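Side-chain contact in probable glutamine-binding lipoprotein GlnH (GLNBP) (Mycobacterium tuberculosis, PDB 6H20), which binds amino acids such as aspartate, glutamate and asparagine as a solute-binding lipoprotein and regulates protein kinase G activity to control glutamate metabolism: residues 101-104 with 105-108. Numbering follows the deposited sequence.
Sequences LSAA and ERVT. With ASN (asparagine), chain B.
Ser102 and Glu105 grip each other through two reciprocal hydrogen bonds at the turn that leads from strand 96-100 into helix 106-111. Ser102 N donates to Glu105 OE1 over 2.9 Å and almost straight, at 171°, reaching the carboxylate on its anti side and tilted from its plane. In return Glu105 N binds Ser102 O at 3.0 Å, the donor standing above the carbonyl plane. The carboxylate thus takes up the Ser102 N-H as in one half of a capping box, while the return bond is the backbone one of the turn. Glu105 CG lies beside its own backbone N (chi1 -64°), which turns the extended chain back over the serine, with CG 3.4 Å from Ser102 OG.

The carbonyl of Ala103 holds the arginine. Arg106 NE donates to Ala103 O at 3.0 Å, in the carbonyl plane and on a lone pair, but the oxygen is tilted from the guanidinium plane and the bond is bent at the donor; Arg106 N makes a weak bond to the same oxygen. A bend at chi3 (-70°) brings the guanidinium alongside Ala103, whose CB packs over one face, 3.7 Å from Arg106 NH2.

At the start of the helix, a water donates to Ala104 O and accepts from Thr108 N, bridging this i to i+4 pair.

Arg106 NH1 donates to asparagine OD1 at 2.8 Å and Arg106 NH2 to its carboxylate O at 3.0 Å. NH1 also bonds to Lys120 O, and Arg128 supplies a second cationic group to the ligand. The bond to Ala103 O probably restricts guanidinium rotation, presenting its terminal nitrogens to the ligand; Arg106 also binds L-glutamate, perhaps in similar fashion.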
loop_
_atom_site.group_PDB
_atom_site.type_symbol
_atom_site.label_atom_id
_atom_site.label_comp_id
_atom_site.label_asym_id
_atom_site.label_seq_id
_atom_site.Cartn_x
_atom_site.Cartn_y
_atom_site.Cartn_z
ATOM N N LEU A 101 3.387 11.828 1.494
ATOM C CA LEU A 101 2.186 11.877 0.674
ATOM C C LEU A 101 1.101 11.061 1.357
ATOM O O LEU A 101 1.385 9.995 1.907
ATOM C CB LEU A 101 2.444 11.193 -0.689
ATOM C CG LEU A 101 3.479 11.723 -1.675
ATOM C CD1 LEU A 101 3.629 10.750 -2.816
ATOM C CD2 LEU A 101 3.072 13.092 -2.190
ATOM N N SER A 102 -0.143 11.543 1.301
ATOM C CA SER A 102 -1.252 10.707 1.743
ATOM C C SER A 102 -1.666 9.736 0.633
ATOM O O SER A 102 -1.219 9.829 -0.519
ATOM C CB SER A 102 -2.451 11.558 2.132
ATOM O OG SER A 102 -3.011 12.173 0.986
ATOM N N ALA A 103 -2.527 8.780 1.001
ATOM C CA ALA A 103 -3.043 7.816 0.033
ATOM C C ALA A 103 -3.707 8.517 -1.140
ATOM O O ALA A 103 -3.565 8.099 -2.299
ATOM C CB ALA A 103 -4.042 6.874 0.721
ATOM N N ALA A 104 -4.419 9.607 -0.862
ATOM C CA ALA A 104 -5.135 10.334 -1.895
ATOM C C ALA A 104 -4.212 11.126 -2.807
ATOM O O ALA A 104 -4.689 11.657 -3.813
ATOM C CB ALA A 104 -6.147 11.276 -1.234
ATOM N N GLU A 105 -2.920 11.235 -2.483
ATOM C CA GLU A 105 -1.966 12.010 -3.275
ATOM C C GLU A 105 -0.968 11.160 -4.051
ATOM O O GLU A 105 -0.097 11.720 -4.724
ATOM C CB GLU A 105 -1.184 12.972 -2.370
ATOM C CG GLU A 105 -2.039 14.038 -1.693
ATOM C CD GLU A 105 -1.340 14.748 -0.535
ATOM O OE1 GLU A 105 -0.434 14.176 0.104
ATOM O OE2 GLU A 105 -1.723 15.902 -0.241
ATOM N N ARG A 106 -1.047 9.830 -3.960
ATOM C CA ARG A 106 -0.048 8.993 -4.624
ATOM C C ARG A 106 -0.074 9.166 -6.138
ATOM O O ARG A 106 0.981 9.270 -6.770
ATOM C CB ARG A 106 -0.280 7.524 -4.268
ATOM C CG ARG A 106 -0.013 7.213 -2.814
ATOM C CD ARG A 106 -0.412 5.756 -2.475
ATOM N NE ARG A 106 -1.867 5.597 -2.505
ATOM C CZ ARG A 106 -2.503 4.503 -2.077
ATOM N NH1 ARG A 106 -1.806 3.472 -1.606
ATOM N NH2 ARG A 106 -3.831 4.439 -2.120
ATOM N N VAL A 107 -1.265 9.190 -6.742
ATOM C CA VAL A 107 -1.342 9.311 -8.198
ATOM C C VAL A 107 -0.874 10.691 -8.647
ATOM O O VAL A 107 -0.106 10.817 -9.613
ATOM C CB VAL A 107 -2.759 8.983 -8.704
ATOM C CG1 VAL A 107 -2.955 9.499 -10.134
ATOM C CG2 VAL A 107 -3.004 7.486 -8.634
ATOM N N THR A 108 -1.314 11.744 -7.951
ATOM C CA THR A 108 -0.965 13.098 -8.372
ATOM C C THR A 108 0.537 13.339 -8.303
ATOM O O THR A 108 1.110 13.957 -9.204
ATOM C CB THR A 108 -1.714 14.127 -7.523
ATOM O OG1 THR A 108 -3.119 13.981 -7.744
ATOM C CG2 THR A 108 -1.303 15.532 -7.923
HETATM N N ASN B . -3.785 -0.773 -0.706
HETATM C CA ASN B . -4.953 0.103 -0.618
HETATM C C ASN B . -4.895 1.135 -1.730
HETATM O O ASN B . -5.655 2.120 -1.714
HETATM C CB ASN B . -5.023 0.783 0.750
HETATM C CG ASN B . -3.908 1.776 0.967
HETATM O OD1 ASN B . -2.895 1.777 0.274
HETATM N ND2 ASN B . -4.110 2.659 1.918
HETATM O OXT ASN B . -4.067 0.970 -2.652
HETATM O O HOH W 1 -3.706 11.331 -6.278
#